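Local coordinates for protein lysine/ornithine decarboxylase (Vibrio vulnificus, PDB 2PLJ) that catalyses the decarboxylation of lysine and ornithine to the diamines cadaverine and putrescine, very probably with pyridoxal phosphate as cofactor, at residues A[216-221]-A[258-263]; A[291-296]-A[332-337]. All coordinates share one frame; numbering follows the deposited sequence. Where two conformers were deposited one is given.

Contact 1 of 2, residues A[216-221]-A[258-263]. With P3T ((4-{[(4-aminobutyl)amino]methyl}-5-hydroxy-6-methylpyridin-3-yl)methyl dihydrogen phosphate), chain D.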
ATOM      1  N   GLY A 216      12.326  16.516  -7.072  1.00 18.62           N
ATOM      2  CA  GLY A 216      11.109  15.689  -7.214  1.00 18.52           C
ATOM      3  C   GLY A 216      11.301  14.488  -8.137  1.00 19.54           C
ATOM      4  O   GLY A 216      12.149  14.481  -9.041  1.00 19.62           O
ATOM      5  N   SER A 217      10.494  13.460  -7.927  1.00 18.67           N
ATOM      6  CA  SER A 217      10.689  12.220  -8.689  1.00 17.98           C
ATOM      7  C   SER A 217      10.097  12.337 -10.117  1.00 17.90           C
ATOM      8  O   SER A 217       9.105  13.082 -10.339  1.00 18.86           O
ATOM      9  CB  SER A 217      10.121  11.023  -7.899  1.00 17.43           C
ATOM     10  OG  SER A 217      10.573   9.777  -8.437  1.00 18.41           O
ATOM     11  N   GLN A 218      10.719  11.622 -11.076  1.00 17.24           N
ATOM     12  CA  GLN A 218      10.319  11.637 -12.502  1.00 16.79           C
ATOM     13  C   GLN A 218      10.224  13.088 -12.997  1.00 16.54           C
ATOM     14  O   GLN A 218       9.198  13.530 -13.490  1.00 17.19           O
ATOM     15  CB  GLN A 218       9.012  10.847 -12.718  1.00 17.11           C
ATOM     16  CG  GLN A 218       8.607  10.599 -14.178  1.00 16.65           C
ATOM     17  CD  GLN A 218       9.503   9.607 -14.945  1.00 18.42           C
ATOM     18  OE1 GLN A 218      10.476   9.045 -14.413  1.00 17.18           O
ATOM     19  NE2 GLN A 218       9.131   9.363 -16.200  1.00 18.76           N
ATOM     20  N   THR A 219      11.299  13.833 -12.762  1.00 17.08           N
ATOM     21  CA  THR A 219      11.393  15.218 -13.242  1.00 18.34           C
ATOM     22  C   THR A 219      11.777  15.172 -14.705  1.00 19.01           C
ATOM     23  O   THR A 219      12.827  14.612 -15.045  1.00 19.07           O
ATOM     24  CB  THR A 219      12.456  15.990 -12.436  1.00 17.66           C
ATOM     25  OG1 THR A 219      11.953  16.249 -11.125  1.00 19.34           O
ATOM     26  CG2 THR A 219      12.775  17.342 -13.116  1.00 17.45           C
ATOM     27  N   THR A 220      10.965  15.797 -15.560  1.00 19.25           N
ATOM     28  CA  THR A 220      11.175  15.707 -17.005  1.00 20.04           C
ATOM     29  C   THR A 220      11.864  16.952 -17.572  1.00 20.02           C
ATOM     30  O   THR A 220      12.344  16.931 -18.714  1.00 20.45           O
ATOM     31  CB  THR A 220       9.869  15.414 -17.742  1.00 20.20           C
ATOM     32  OG1 THR A 220       8.881  16.402 -17.376  1.00 20.26           O
ATOM     33  CG2 THR A 220       9.385  13.970 -17.415  1.00 21.18           C
ATOM     34  N   ASN A 221      11.895  18.017 -16.770  1.00 19.38           N
ATOM     35  CA  ASN A 221      12.548  19.284 -17.139  1.00 20.53           C
ATOM     36  C   ASN A 221      13.843  19.480 -16.348  1.00 20.15           C
ATOM     37  O   ASN A 221      13.800  19.769 -15.147  1.00 20.37           O
ATOM     38  CB  ASN A 221      11.613  20.477 -16.891  1.00 20.02           C
ATOM     39  CG  ASN A 221      12.207  21.802 -17.367  1.00 22.24           C
ATOM     40  OD1 ASN A 221      13.370  21.869 -17.773  1.00 21.77           O
ATOM     41  ND2 ASN A 221      11.393  22.863 -17.347  1.00 25.49           N
ATOM     42  N   VAL A 258      12.640   8.113 -16.367  1.00 16.56           N
ATOM     43  CA  VAL A 258      12.722   6.969 -17.285  1.00 16.51           C
ATOM     44  C   VAL A 258      11.447   6.884 -18.118  1.00 16.63           C
ATOM     45  O   VAL A 258      10.427   7.496 -17.785  1.00 16.65           O
ATOM     46  CB  VAL A 258      12.921   5.637 -16.522  1.00 17.14           C
ATOM     47  CG1 VAL A 258      14.161   5.692 -15.673  1.00 19.08           C
ATOM     48  CG2 VAL A 258      11.701   5.299 -15.693  1.00 17.92           C
ATOM     49  N   ASN A 259      11.516   6.116 -19.192  1.00 16.47           N
ATOM     50  CA  ASN A 259      10.361   5.939 -20.065  1.00 17.57           C
ATOM     51  C   ASN A 259       9.366   5.001 -19.441  1.00 16.72           C
ATOM     52  O   ASN A 259       9.726   3.875 -19.086  1.00 17.08           O
ATOM     53  CB  ASN A 259      10.785   5.371 -21.415  1.00 18.51           C
ATOM     54  CG  ASN A 259      11.670   6.326 -22.176  1.00 21.43           C
ATOM     55  OD1 ASN A 259      12.799   5.999 -22.529  1.00 30.79           O
ATOM     56  ND2 ASN A 259      11.194   7.520 -22.369  1.00 20.18           N
ATOM     57  N   TYR A 260       8.123   5.463 -19.330  1.00 15.61           N
ATOM     58  CA  TYR A 260       6.993   4.562 -19.039  1.00 16.00           C
ATOM     59  C   TYR A 260       6.195   4.413 -20.322  1.00 16.75           C
ATOM     60  O   TYR A 260       6.598   3.672 -21.209  1.00 16.72           O
ATOM     61  CB  TYR A 260       6.143   5.060 -17.864  1.00 15.73           C
ATOM     62  CG  TYR A 260       6.879   4.860 -16.565  1.00 13.57           C
ATOM     63  CD1 TYR A 260       6.833   3.620 -15.897  1.00 16.34           C
ATOM     64  CD2 TYR A 260       7.669   5.884 -16.033  1.00 14.49           C
ATOM     65  CE1 TYR A 260       7.538   3.421 -14.699  1.00 13.32           C
ATOM     66  CE2 TYR A 260       8.380   5.706 -14.847  1.00 15.73           C
ATOM     67  CZ  TYR A 260       8.326   4.468 -14.182  1.00 15.66           C
ATOM     68  OH  TYR A 260       9.065   4.331 -13.000  1.00 14.13           O
ATOM     69  N   THR A 261       5.080   5.122 -20.446  1.00 17.61           N
ATOM     70  CA  THR A 261       4.315   5.040 -21.706  1.00 18.67           C
ATOM     71  C   THR A 261       4.555   6.252 -22.603  1.00 20.40           C
ATOM     72  O   THR A 261       4.032   6.310 -23.708  1.00 20.72           O
ATOM     73  CB  THR A 261       2.799   4.860 -21.469  1.00 19.02           C
ATOM     74  OG1 THR A 261       2.286   6.019 -20.801  1.00 17.01           O
ATOM     75  CG2 THR A 261       2.533   3.596 -20.623  1.00 18.57           C
ATOM     76  N   GLN A 262       5.319   7.221 -22.115  1.00 22.06           N
ATOM     77  CA  GLN A 262       5.654   8.419 -22.879  1.00 24.41           C
ATOM     78  C   GLN A 262       7.175   8.568 -22.902  1.00 24.57           C
ATOM     79  O   GLN A 262       7.846   8.339 -21.893  1.00 24.57           O
ATOM     80  CB  GLN A 262       5.024   9.674 -22.248  1.00 24.60           C
ATOM     81  CG  GLN A 262       3.485   9.752 -22.313  1.00 29.56           C
ATOM     82  CD  GLN A 262       2.944  10.038 -23.706  1.00 34.06           C
ATOM     83  OE1 GLN A 262       3.467  10.897 -24.427  1.00 37.10           O
ATOM     84  NE2 GLN A 262       1.874   9.327 -24.092  1.00 35.94           N
ATOM     85  N   GLN A 263       7.703   8.957 -24.060  1.00 24.68           N
ATOM     86  CA  GLN A 263       9.137   9.189 -24.229  1.00 24.75           C
ATOM     87  C   GLN A 263       9.594  10.346 -23.329  1.00 23.98           C
ATOM     88  O   GLN A 263       8.969  11.415 -23.308  1.00 24.26           O
ATOM     89  CB  GLN A 263       9.441   9.493 -25.712  1.00 25.09           C
ATOM     90  CG  GLN A 263      10.843  10.042 -26.012  1.00 29.20           C
ATOM     91  CD  GLN A 263      11.956   9.011 -25.809  1.00 33.85           C
ATOM     92  OE1 GLN A 263      11.720   7.796 -25.826  1.00 35.15           O
ATOM     93  NE2 GLN A 263      13.185   9.503 -25.622  1.00 36.71           N
TER
HETATM   94  OAE P3T D 501      15.645   9.112  -8.360  1.00 15.82           O
HETATM   95  PAU P3T D 501      14.210   9.063  -7.678  1.00 17.90           P
HETATM   96  OAF P3T D 501      13.785   7.543  -7.401  1.00 17.28           O
HETATM   97  OAC P3T D 501      13.123   9.825  -8.414  1.00 17.00           O
HETATM   98  OAP P3T D 501      14.264   9.690  -6.187  1.00 16.51           O
HETATM   99  CAM P3T D 501      15.166   9.052  -5.186  1.00 19.33           C
HETATM  100  CAS P3T D 501      15.181  10.009  -3.987  1.00 19.91           C
HETATM  101  CAH P3T D 501      16.422  10.625  -3.774  1.00 20.96           C
HETATM  102  NAO P3T D 501      16.567  11.491  -2.771  1.00 20.17           N
HETATM  103  CAQ P3T D 501      15.562  11.830  -1.972  1.00 20.56           C
HETATM  104  CAA P3T D 501      15.808  12.873  -0.853  1.00 23.13           C
HETATM  105  CAR P3T D 501      14.278  11.275  -2.150  1.00 21.36           C
HETATM  106  OAD P3T D 501      13.289  11.629  -1.317  1.00 22.15           O
HETATM  107  CAT P3T D 501      14.069  10.347  -3.194  1.00 18.18           C
HETATM  108  CAG P3T D 501      12.788   9.732  -3.344  1.00 19.95           C
HETATM  109  NAN P3T D 501      11.706  10.343  -2.883  1.00 24.54           N
HETATM  110  CAL P3T D 501      10.301   9.825  -2.923  1.00 25.66           C
HETATM  111  CAK P3T D 501       9.897   9.287  -4.306  1.00 21.96           C
HETATM  112  CAJ P3T D 501       8.456   8.712  -4.136  1.00 21.35           C
HETATM  113  CAI P3T D 501       7.936   8.136  -5.458  1.00 21.89           C
HETATM  114  NAB P3T D 501       6.500   7.779  -5.382  1.00 18.86           N
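Gln218 NE2 gives its hydrogen to Val258 O over 2.8 Å, and the bond is nearly straight at 176°. The acceptor lies in the amide plane of Gln218, and the donor in turn lies in the carbonyl plane of Val258. The other end of the same amide is used as well: Val258 N donates to Gln218 OE1 at 3.1 Å, reaching it with a 22° tilt from the carbonyl plane. One carboxamide thus pairs with both the N-H and the C=O of a single residue, which fixes the rotation of the amide and ties a side chain of one loop to the backbone of the other. Gln218 gets there with CG anti to the backbone N (chi1 -171°) and a bend at chi2, from a backbone in the left-handed region. At its flank, the edge of the Tyr260 ring meets the amide, with CD2 of Tyr260 3.8 Å from NE2 of Gln218. The CB of Val258 leaves the backbone away from the other loop, and its side chain packs on Arg293 and Phe294.

Both segments are beta-alpha loops of the beta/alpha barrel, following the adjacent parallel strands 207-212 and 249-251, and the bound group lies next to the first of them, at Ser217. Just ahead of Gln218, Ser217 OG donates to the phosphate oxygen OAC of P3T at 2.6 Å, its hydroxyl turned anti to the backbone N. Thr219 OG1 donates to Gly216 O at 2.7 Å, from above the carbonyl plane, while its backbone pairs with Gly255, whose N also binds P3T. The hydroxyl of Tyr260 is hydrogen-bonded to Arg293.

Contact 2 of 2, residues A[291-296]-A[332-337]. With P3T ((4-{[(4-aminobutyl)amino]methyl}-5-hydroxy-6-methylpyridin-3-yl)methyl dihydrogen phosphate), chain D.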
ATOM      1  N   PRO A 291      20.338   8.959  -7.257  1.00 15.49           N
ATOM      2  CA  PRO A 291      19.382   8.394  -8.204  1.00 16.04           C
ATOM      3  C   PRO A 291      18.725   7.136  -7.604  1.00 15.83           C
ATOM      4  O   PRO A 291      19.405   6.314  -6.959  1.00 16.17           O
ATOM      5  CB  PRO A 291      20.252   8.031  -9.421  1.00 16.12           C
ATOM      6  CG  PRO A 291      21.657   7.740  -8.808  1.00 16.03           C
ATOM      7  CD  PRO A 291      21.747   8.752  -7.664  1.00 15.99           C
ATOM      8  N   GLY A 292      17.409   7.008  -7.796  1.00 16.31           N
ATOM      9  CA  GLY A 292      16.697   5.777  -7.425  1.00 15.49           C
ATOM     10  C   GLY A 292      16.071   5.167  -8.661  1.00 16.10           C
ATOM     11  O   GLY A 292      16.631   4.219  -9.271  1.00 14.34           O
ATOM     12  N   ARG A 293      14.930   5.748  -9.046  1.00 14.85           N
ATOM     13  CA  ARG A 293      14.110   5.226 -10.133  1.00 14.21           C
ATOM     14  C   ARG A 293      14.927   4.946 -11.395  1.00 14.06           C
ATOM     15  O   ARG A 293      14.713   3.941 -12.073  1.00 13.82           O
ATOM     16  CB  ARG A 293      13.008   6.236 -10.462  1.00 13.99           C
ATOM     17  CG  ARG A 293      12.025   5.762 -11.541  1.00 14.57           C
ATOM     18  CD  ARG A 293      11.074   6.921 -11.982  1.00 14.74           C
ATOM     19  NE  ARG A 293      10.390   7.590 -10.867  1.00 15.60           N
ATOM     20  CZ  ARG A 293       9.195   7.221 -10.379  1.00 15.75           C
ATOM     21  NH1 ARG A 293       8.535   6.161 -10.882  1.00 15.75           N
ATOM     22  NH2 ARG A 293       8.648   7.919  -9.382  1.00 15.34           N
ATOM     23  N   PHE A 294      15.854   5.860 -11.730  1.00 14.09           N
ATOM     24  CA  PHE A 294      16.542   5.689 -13.012  1.00 14.45           C
ATOM     25  C   PHE A 294      17.309   4.367 -13.068  1.00 13.86           C
ATOM     26  O   PHE A 294      17.371   3.705 -14.096  1.00 13.83           O
ATOM     27  CB  PHE A 294      17.492   6.879 -13.275  1.00 14.72           C
ATOM     28  CG  PHE A 294      18.113   6.836 -14.651  1.00 14.81           C
ATOM     29  CD1 PHE A 294      17.443   7.383 -15.757  1.00 15.01           C
ATOM     30  CD2 PHE A 294      19.341   6.179 -14.851  1.00 14.29           C
ATOM     31  CE1 PHE A 294      17.994   7.297 -17.041  1.00 15.18           C
ATOM     32  CE2 PHE A 294      19.932   6.102 -16.128  1.00 14.15           C
ATOM     33  CZ  PHE A 294      19.264   6.659 -17.229  1.00 15.86           C
ATOM     34  N   ILE A 295      17.858   3.965 -11.924  1.00 13.93           N
ATOM     35  CA  ILE A 295      18.658   2.754 -11.884  1.00 14.96           C
ATOM     36  C   ILE A 295      17.806   1.475 -11.893  1.00 14.62           C
ATOM     37  O   ILE A 295      18.137   0.510 -12.616  1.00 15.15           O
ATOM     38  CB  ILE A 295      19.661   2.792 -10.673  1.00 15.43           C
ATOM     39  CG1 ILE A 295      20.776   3.809 -10.972  1.00 17.10           C
ATOM     40  CG2 ILE A 295      20.339   1.420 -10.434  1.00 14.06           C
ATOM     41  CD1 ILE A 295      21.625   4.127  -9.763  1.00 22.02           C
ATOM     42  N   CYS A 296      16.733   1.465 -11.095  1.00 13.95           N
ATOM     43  CA  CYS A 296      15.962   0.218 -10.887  1.00 13.81           C
ATOM     44  C   CYS A 296      14.734   0.071 -11.755  1.00 13.37           C
ATOM     45  O   CYS A 296      14.356  -1.042 -12.075  1.00 13.99           O
ATOM     46  CB  CYS A 296      15.573   0.003  -9.414  1.00 15.44           C
ATOM     47  SG  CYS A 296      14.650   1.371  -8.726  1.00 16.51           S
ATOM     48  N   MET A 332      -1.427   3.826  -7.356  1.00 14.97           N
ATOM     49  CA  MET A 332      -1.989   4.611  -6.269  1.00 15.72           C
ATOM     50  C   MET A 332      -1.003   5.606  -5.651  1.00 14.90           C
ATOM     51  O   MET A 332      -1.314   6.800  -5.525  1.00 16.86           O
ATOM     52  CB  MET A 332      -2.545   3.668  -5.190  1.00 14.79           C
ATOM     53  CG  MET A 332      -3.709   2.772  -5.687  0.50 18.32           C
ATOM     54  SD  MET A 332      -5.162   3.671  -6.283  0.50 25.05           S
ATOM     55  CE  MET A 332      -5.934   4.179  -4.752  0.50 23.49           C
ATOM     56  N   PHE A 333       0.173   5.121  -5.272  1.00 14.89           N
ATOM     57  CA  PHE A 333       1.105   5.961  -4.520  1.00 15.09           C
ATOM     58  C   PHE A 333       2.059   6.770  -5.410  1.00 16.13           C
ATOM     59  O   PHE A 333       2.648   7.775  -4.942  1.00 18.11           O
ATOM     60  CB  PHE A 333       1.964   5.080  -3.621  1.00 15.88           C
ATOM     61  CG  PHE A 333       1.215   4.452  -2.447  1.00 12.78           C
ATOM     62  CD1 PHE A 333       0.762   5.276  -1.401  1.00 12.99           C
ATOM     63  CD2 PHE A 333       1.055   3.052  -2.349  1.00 13.21           C
ATOM     64  CE1 PHE A 333       0.094   4.739  -0.275  1.00 14.08           C
ATOM     65  CE2 PHE A 333       0.405   2.473  -1.213  1.00 13.98           C
ATOM     66  CZ  PHE A 333      -0.071   3.341  -0.163  1.00 14.45           C
ATOM     67  N   ASP A 334       2.257   6.318  -6.649  1.00 15.68           N
ATOM     68  CA  ASP A 334       3.286   6.918  -7.548  1.00 15.86           C
ATOM     69  C   ASP A 334       2.664   7.513  -8.805  1.00 17.07           C
ATOM     70  O   ASP A 334       3.394   7.874  -9.742  1.00 16.27           O
ATOM     71  CB  ASP A 334       4.312   5.835  -7.953  1.00 16.16           C
ATOM     72  CG  ASP A 334       5.579   6.407  -8.637  1.00 16.01           C
ATOM     73  OD1 ASP A 334       6.193   7.393  -8.114  1.00 15.87           O
ATOM     74  OD2 ASP A 334       5.973   5.820  -9.687  1.00 16.24           O
ATOM     75  N   ASP A 335       1.325   7.615  -8.822  1.00 17.27           N
ATOM     76  CA  ASP A 335       0.606   8.233  -9.950  1.00 18.73           C
ATOM     77  C   ASP A 335       1.093   7.581 -11.253  1.00 18.02           C
ATOM     78  O   ASP A 335       1.270   8.241 -12.278  1.00 18.66           O
ATOM     79  CB  ASP A 335       0.842   9.763  -9.941  1.00 20.07           C
ATOM     80  CG  ASP A 335      -0.015  10.521 -10.953  1.00 24.84           C
ATOM     81  OD1 ASP A 335      -1.185  10.153 -11.149  1.00 28.52           O
ATOM     82  OD2 ASP A 335       0.501  11.499 -11.540  1.00 30.48           O
ATOM     83  N   ALA A 336       1.328   6.272 -11.198  1.00 17.04           N
ATOM     84  CA  ALA A 336       2.052   5.607 -12.264  1.00 17.01           C
ATOM     85  C   ALA A 336       1.155   5.094 -13.393  1.00 16.47           C
ATOM     86  O   ALA A 336      -0.065   4.932 -13.238  1.00 16.90           O
ATOM     87  CB  ALA A 336       2.860   4.439 -11.697  1.00 16.83           C
ATOM     88  N   ARG A 337       1.789   4.797 -14.527  1.00 16.18           N
ATOM     89  CA  ARG A 337       1.138   4.092 -15.632  1.00 16.18           C
ATOM     90  C   ARG A 337       2.232   3.277 -16.323  1.00 15.60           C
ATOM     91  O   ARG A 337       3.249   3.841 -16.773  1.00 15.65           O
ATOM     92  CB  ARG A 337       0.487   5.058 -16.631  1.00 16.95           C
ATOM     93  CG  ARG A 337      -0.339   4.314 -17.652  1.00 20.15           C
ATOM     94  CD  ARG A 337      -0.941   5.237 -18.706  1.00 25.66           C
ATOM     95  NE  ARG A 337      -1.751   4.466 -19.645  1.00 34.06           N
ATOM     96  CZ  ARG A 337      -3.052   4.676 -19.877  1.00 38.66           C
ATOM     97  NH1 ARG A 337      -3.712   5.661 -19.257  1.00 39.80           N
ATOM     98  NH2 ARG A 337      -3.702   3.911 -20.751  1.00 39.53           N
TER
HETATM   99  OAE P3T D 501      15.645   9.112  -8.360  1.00 15.82           O
HETATM  100  PAU P3T D 501      14.210   9.063  -7.678  1.00 17.90           P
HETATM  101  OAF P3T D 501      13.785   7.543  -7.401  1.00 17.28           O
HETATM  102  OAC P3T D 501      13.123   9.825  -8.414  1.00 17.00           O
HETATM  103  OAP P3T D 501      14.264   9.690  -6.187  1.00 16.51           O
HETATM  104  CAM P3T D 501      15.166   9.052  -5.186  1.00 19.33           C
HETATM  105  CAS P3T D 501      15.181  10.009  -3.987  1.00 19.91           C
HETATM  106  CAH P3T D 501      16.422  10.625  -3.774  1.00 20.96           C
HETATM  107  NAO P3T D 501      16.567  11.491  -2.771  1.00 20.17           N
HETATM  108  CAQ P3T D 501      15.562  11.830  -1.972  1.00 20.56           C
HETATM  109  CAA P3T D 501      15.808  12.873  -0.853  1.00 23.13           C
HETATM  110  CAR P3T D 501      14.278  11.275  -2.150  1.00 21.36           C
HETATM  111  OAD P3T D 501      13.289  11.629  -1.317  1.00 22.15           O
HETATM  112  CAT P3T D 501      14.069  10.347  -3.194  1.00 18.18           C
HETATM  113  CAG P3T D 501      12.788   9.732  -3.344  1.00 19.95           C
HETATM  114  NAN P3T D 501      11.706  10.343  -2.883  1.00 24.54           N
HETATM  115  CAL P3T D 501      10.301   9.825  -2.923  1.00 25.66           C
HETATM  116  CAK P3T D 501       9.897   9.287  -4.306  1.00 21.96           C
HETATM  117  CAJ P3T D 501       8.456   8.712  -4.136  1.00 21.35           C
HETATM  118  CAI P3T D 501       7.936   8.136  -5.458  1.00 21.89           C
HETATM  119  NAB P3T D 501       6.500   7.779  -5.382  1.00 18.86           N
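The guanidinium of Arg293 and the carboxylate of Asp334 lie almost in one plane, 9° apart, and meet edge to edge. The two terminal nitrogens do the gripping: Arg293 NH1 donates to Asp334 OD2 at 2.8 Å, and Arg293 NH2 donates to Asp334 OD1, also at 2.8 Å. Both bonds are close to straight, 167° and 170°, and each carboxylate oxygen offers its syn lone pair, giving an end-on, two-pronged salt bridge. Methylene CAI of P3T stands obliquely off the guanidinium.

Arg293 stretches across with CG anti to the backbone N, bending at chi3 so that the NH1/NH2 edge faces Asp334. Asp334, the residue that leaves the helix 330-333, comes from the opposite direction. Ser217 and Tyr260 take further hydrogen bonds from NH2 and NH1, so both nitrogens have a second partner and the group is held against rotation.

The bound group is held at both ends here. Its phosphate meets the start of helix 293-296, where Gly292 N donates to P3T OAE at 2.8 Å and Arg293 N to P3T OAF at 2.7 Å; the positive end of the helix dipole probably helps. At the far end, P3T NAB donates to Asp334 OD1 at 2.8 Å. Phe333, the residue just before Asp334, faces the dimer interface and stacks on Tyr325 of the second subunit.

Asp334 OD1 therefore serves two donors, the arginine and the terminal amine of the putrescine moiety, an arrangement consistent with recognising the distal amino group of a basic substrate through a carboxylate that Arg293 holds in position.

Overall arrangement
Contact 1 joins two neighbouring loops of the beta/alpha barrel, whereas contact 2 reaches from the short helix 293-296 that follows barrel strand 286-289 to the end of helix 330-333 and the loop after it, between strands 315-320 and 340-342 in the chain. Contact 2 is more central, its centre about 6 Å from that of the chain against about 13 Å for contact 1; both are partly buried. Their chemistry differs: neutral amide-to-backbone bonds at the barrel rim, a charged pair nearer the middle of the chain. Their centres stand about 9 Å apart, bridged by Arg293, whose CD packs against Gln218 OE1. Segment 216-221 hydrogen-bonds only the phosphate end of P3T; contact 2 serves both ends.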